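Local coordinates for antifreeze protein (Marinomonas primoryensis, PDB 5JUH) that forms the C-terminal RTX domain of a giant, probably type I-secreted adhesin that attaches its Antarctic bacterium to diatoms and ice, at residues 174-179 with 185-190; 156-161 with 166-171. All blocks are in the same frame, centred on the assembly; numbering follows the deposited sequence.

Interaction 1: residues 174-179 with 185-190; sequences FDSNGV and ADSIKV. With CA (calcium ion), chain B.
Asp186, just ahead of strand 187-192, meets Ser176 and Asn177 at a calcium-binding loop with EF-hand-like spacing: ligands at positions 1, 3, 5, 7 and 12, but without flanking helices, since Phe174 is in a loop and the chain leaves into strand 187-192. Both carboxylate oxygens of Asp186 bind the metal, OD1 and OD2 each 2.4 Å from the calcium. Asp175 OD1, 2.2 Å from the ion, comes in from the other segment, its carboxylate plane turned 79° from that of Asp186. Asn177 OD1, Val179 O, water 1 and Gly181 O complete seven oxygen ligands.

Asp186 OD1 is also held by the loop backbone. Asn177 N donates to it at 3.1 Å, nearly along the C-O axis, while the bond from Ser176 N is bent and weak. The other oxygen, OD2, accepts from Thr183 N, so both metal-binding atoms are positioned by backbone N-H groups.

Ser176 ties the loop to the strand start. With chi1 at 61°, OG sits between its own N and carbonyl carbon, where Ser187 N reaches it at 2.9 Å in an almost straight bond (169°). Asn177 OD1 has a second role, accepting from Val179 N above its carbonyl plane in an Asx turn. Away from the metal, Phe174 O packs on the Asp186 CB methylene at 3.6 Å, and the apolar pair is Phe174 with Ile188, met obliquely, CD2 4.3 Å from CG2.

Interaction 2: residues 156-161 with 166-171; sequences GHVKVG and ANFGSD
Phe168 turns its ring in against Gly156 and Val158. Its first torsion (chi1 -65°) places CG beside the backbone N and anti to the carbonyl carbon, and chi2 of -82° brings the CD2-CE2 side of the ring to the facing segment. CD2 then lies 3.5 Å from Gly156 O, which approaches the ring obliquely. Further along the ring, CE2 is 4.0 Å from Val158 CG2, and CZ touches the same methyl. Val158 makes this possible by holding CG1 anti to its N (chi1 178°), which leaves CG2 beside the N and within reach of Phe168.

The two segments belong to the β-hairpin of strands 157-160 and 163-168, whose backbones bond directly between Val158 and Val165. Past that pair the two segments are linked through water and not by direct backbone bonds; the local spacing between the CA atoms of Val158 and Ala166 is 7.4 Å. On the other side of its strand, Asn167 hydrogen-bonds through the backbone to Asp109 and to Ile111 of strand 110-111. Waters bridge the hairpin backbones. Water 4 accepts from Val158 N at 3.0 Å and lies 2.9 Å from Ala166 O. Water 2 donates to Gly156 O at 2.7 Å and accepts from Phe168 N at 3.0 Å. Both waters lie in the plane of the Phe168 ring, at its edge.

His157 points away from Phe168, yet one face of its imidazole has water 2 above it, offset toward the rim, while ND1 bonds to Asp164.

In the fold
Following the chain, interaction 2 comes first: residues 156-161 and 166-171 close the hairpin across the four residues 162-165. The chain then runs through the loop after strand 163-168 into interaction 1, which closes the twelve-residue calcium loop 175-186, with five residues (180-184) between the segments, ahead of strand 187-192. The contacts are therefore in series, neither nested nor crossed. They still touch: Ile188 CD1 packs 3.7 Å from Val158 CG2, and Phe174 stacks edge-to-face on Phe168. Strand 163-168 lies beside 110-111 in one mixed sheet, and strand 187-192 beside 120-122 in the other, so this packing joins the two sheets, with Leu121 touching both Val158 and Ile188.

Interaction 1: residues 174-179 with 185-190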
# COMPACT_ATOMS: atom_id res chain seq x y z
N PHE A 174 -1.20 -1.01 -11.74
CA PHE A 174 -0.04 -1.54 -11.08
C PHE A 174 1.22 -1.68 -11.98
O PHE A 174 2.20 -2.26 -11.58
CB PHE A 174 -0.39 -2.88 -10.43
CG PHE A 174 -1.09 -2.79 -9.06
CD1 PHE A 174 -2.12 -1.95 -8.85
CD2 PHE A 174 -0.67 -3.50 -8.07
CE1 PHE A 174 -2.73 -1.85 -7.63
CE2 PHE A 174 -1.32 -3.47 -6.83
CZ PHE A 174 -2.32 -2.62 -6.62
N ASP A 175 1.22 -1.03 -13.12
CA ASP A 175 2.38 -0.99 -14.03
C ASP A 175 3.30 0.14 -13.60
O ASP A 175 3.15 1.30 -14.02
CB ASP A 175 1.87 -0.76 -15.41
CG ASP A 175 3.08 -0.73 -16.50
OD1 ASP A 175 4.24 -1.21 -16.22
OD2 ASP A 175 2.73 -0.17 -17.59
N SER A 176 4.26 -0.19 -12.76
CA SER A 176 5.17 0.87 -12.19
C SER A 176 6.20 1.35 -13.18
O SER A 176 6.63 2.47 -13.11
CB SER A 176 5.81 0.39 -10.93
OG SER A 176 6.63 -0.77 -11.12
N ASN A 177 6.60 0.47 -14.07
CA ASN A 177 7.74 0.72 -14.98
C ASN A 177 7.35 1.19 -16.34
O ASN A 177 8.20 1.57 -17.14
CB ASN A 177 8.78 -0.41 -14.94
CG ASN A 177 8.28 -1.68 -15.55
OD1 ASN A 177 7.24 -1.70 -16.18
ND2 ASN A 177 9.00 -2.71 -15.40
N GLY A 178 6.06 1.18 -16.66
CA GLY A 178 5.49 1.67 -17.85
C GLY A 178 5.66 0.74 -19.07
O GLY A 178 5.48 1.17 -20.16
N VAL A 179 6.18 -0.44 -18.87
CA VAL A 179 6.37 -1.45 -19.91
C VAL A 179 5.81 -2.79 -19.55
O VAL A 179 5.69 -3.17 -18.42
CB VAL A 179 7.83 -1.58 -20.36
CG1 VAL A 179 8.36 -0.29 -20.95
CG2 VAL A 179 8.76 -2.09 -19.30
N ALA A 185 8.32 -7.68 -12.77
CA ALA A 185 9.33 -6.63 -12.80
C ALA A 185 8.79 -5.37 -12.20
O ALA A 185 9.54 -4.52 -11.81
CB ALA A 185 9.74 -6.33 -14.24
N ASP A 186 7.47 -5.25 -12.13
CA ASP A 186 6.82 -4.08 -11.49
C ASP A 186 6.90 -4.19 -9.98
O ASP A 186 7.10 -5.27 -9.37
CB ASP A 186 5.37 -3.99 -11.96
CG ASP A 186 5.24 -3.55 -13.47
OD1 ASP A 186 5.66 -2.49 -13.85
OD2 ASP A 186 4.68 -4.38 -14.22
N SER A 187 6.75 -3.02 -9.36
CA SER A 187 6.76 -2.96 -7.90
C SER A 187 5.88 -1.86 -7.40
O SER A 187 5.45 -0.95 -8.14
CB SER A 187 8.22 -2.75 -7.37
OG SER A 187 8.71 -1.50 -7.91
N ILE A 188 5.61 -1.93 -6.11
CA ILE A 188 4.87 -0.83 -5.43
C ILE A 188 5.74 -0.25 -4.35
O ILE A 188 6.59 -0.98 -3.76
CB ILE A 188 3.51 -1.27 -4.84
CG1 ILE A 188 3.64 -2.23 -3.77
CG2 ILE A 188 2.54 -1.64 -5.94
CD1 ILE A 188 2.42 -2.20 -2.86
N LYS A 189 5.49 1.00 -4.05
CA LYS A 189 6.16 1.70 -2.97
C LYS A 189 5.37 1.47 -1.64
O LYS A 189 4.18 1.79 -1.59
CB LYS A 189 6.29 3.14 -3.30
CG LYS A 189 7.16 3.36 -4.52
CD LYS A 189 7.54 4.79 -4.77
CE LYS A 189 6.34 5.59 -5.17
NZ LYS A 189 6.77 6.95 -5.76
N VAL A 190 6.03 0.92 -0.63
CA VAL A 190 5.44 0.59 0.64
C VAL A 190 6.22 1.35 1.70
O VAL A 190 7.48 1.31 1.70
CB VAL A 190 5.52 -0.89 0.94
CG1 VAL A 190 5.12 -1.21 2.34
CG2 VAL A 190 4.78 -1.68 -0.09
CA CA B . 5.29 -3.09 -16.17
O HOH W 1 6.82 -5.01 -16.18

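Interaction 2: residues 156-161 with 166-171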
# COMPACT_ATOMS: atom_id res chain seq x y z
N GLY A 156 -3.40 -5.59 -9.00
CA GLY A 156 -4.67 -5.10 -8.39
C GLY A 156 -4.94 -5.48 -6.98
O GLY A 156 -6.04 -5.17 -6.47
N HIS A 157 -3.94 -6.13 -6.36
CA HIS A 157 -4.10 -6.52 -4.98
C HIS A 157 -2.79 -6.30 -4.20
O HIS A 157 -1.69 -6.58 -4.69
CB HIS A 157 -4.49 -8.01 -4.80
CG HIS A 157 -5.84 -8.32 -5.32
ND1 HIS A 157 -6.95 -8.32 -4.50
CD2 HIS A 157 -6.25 -8.52 -6.58
CE1 HIS A 157 -8.01 -8.51 -5.25
NE2 HIS A 157 -7.62 -8.61 -6.50
N VAL A 158 -2.99 -5.98 -2.91
CA VAL A 158 -1.87 -5.98 -1.96
C VAL A 158 -2.41 -6.62 -0.69
O VAL A 158 -3.45 -6.18 -0.14
CB VAL A 158 -1.39 -4.51 -1.68
CG1 VAL A 158 -0.27 -4.49 -0.65
CG2 VAL A 158 -0.93 -3.84 -2.96
N LYS A 159 -1.73 -7.63 -0.21
CA LYS A 159 -2.21 -8.44 0.90
C LYS A 159 -1.13 -8.50 1.97
O LYS A 159 0.00 -8.61 1.64
CB LYS A 159 -2.61 -9.85 0.45
CG LYS A 159 -3.81 -9.81 -0.52
CD LYS A 159 -4.10 -11.22 -0.90
CE LYS A 159 -5.03 -11.32 -2.07
NZ LYS A 159 -6.40 -11.22 -1.81
N VAL A 160 -1.61 -8.51 3.22
CA VAL A 160 -0.74 -8.81 4.40
C VAL A 160 -1.38 -9.90 5.19
O VAL A 160 -2.53 -9.79 5.43
CB VAL A 160 -0.50 -7.51 5.24
CG1 VAL A 160 0.31 -7.85 6.44
CG2 VAL A 160 0.23 -6.40 4.49
N GLY A 161 -0.71 -11.03 5.44
CA GLY A 161 -1.40 -12.13 6.11
C GLY A 161 -2.55 -12.74 5.38
O GLY A 161 -3.56 -13.16 5.99
N ALA A 166 -6.72 -3.15 1.13
CA ALA A 166 -7.63 -2.16 0.55
C ALA A 166 -8.28 -2.83 -0.64
O ALA A 166 -7.72 -3.76 -1.17
CB ALA A 166 -6.95 -0.85 0.09
N ASN A 167 -9.39 -2.26 -1.13
CA ASN A 167 -9.91 -2.66 -2.44
C ASN A 167 -9.45 -1.62 -3.42
O ASN A 167 -9.64 -0.44 -3.20
CB ASN A 167 -11.44 -2.70 -2.36
CG ASN A 167 -11.90 -3.87 -1.49
OD1 ASN A 167 -12.69 -3.68 -0.54
ND2 ASN A 167 -11.42 -4.97 -1.76
N PHE A 168 -8.78 -2.02 -4.47
CA PHE A 168 -8.27 -1.15 -5.51
C PHE A 168 -9.28 -0.96 -6.60
O PHE A 168 -9.79 -1.94 -7.11
CB PHE A 168 -6.92 -1.64 -6.00
CG PHE A 168 -5.82 -1.58 -4.97
CD1 PHE A 168 -5.19 -0.36 -4.78
CD2 PHE A 168 -5.58 -2.63 -4.11
CE1 PHE A 168 -4.21 -0.21 -3.86
CE2 PHE A 168 -4.65 -2.50 -3.10
CZ PHE A 168 -3.98 -1.26 -2.98
N GLY A 169 -9.66 0.27 -6.90
CA GLY A 169 -10.71 0.59 -7.83
C GLY A 169 -10.31 0.68 -9.28
O GLY A 169 -9.17 0.36 -9.60
N SER A 170 -11.22 1.11 -10.13
CA SER A 170 -11.00 0.94 -11.59
C SER A 170 -10.09 1.86 -12.22
O SER A 170 -9.67 1.61 -13.35
CB SER A 170 -12.35 1.01 -12.36
OG SER A 170 -13.01 2.13 -11.84
N ASP A 171 -9.65 2.91 -11.54
CA ASP A 171 -8.67 3.74 -12.11
C ASP A 171 -7.26 3.37 -11.62
O ASP A 171 -6.32 4.12 -11.94
CB ASP A 171 -8.97 5.19 -11.71
CG ASP A 171 -10.26 5.72 -12.30
OD1 ASP A 171 -10.47 5.45 -13.49
OD2 ASP A 171 -10.97 6.47 -11.61
O HOH W 2 -8.23 -4.90 -4.88
O HOH W 3 -8.06 -4.71 -8.30
O HOH W 4 -5.89 -5.63 -2.35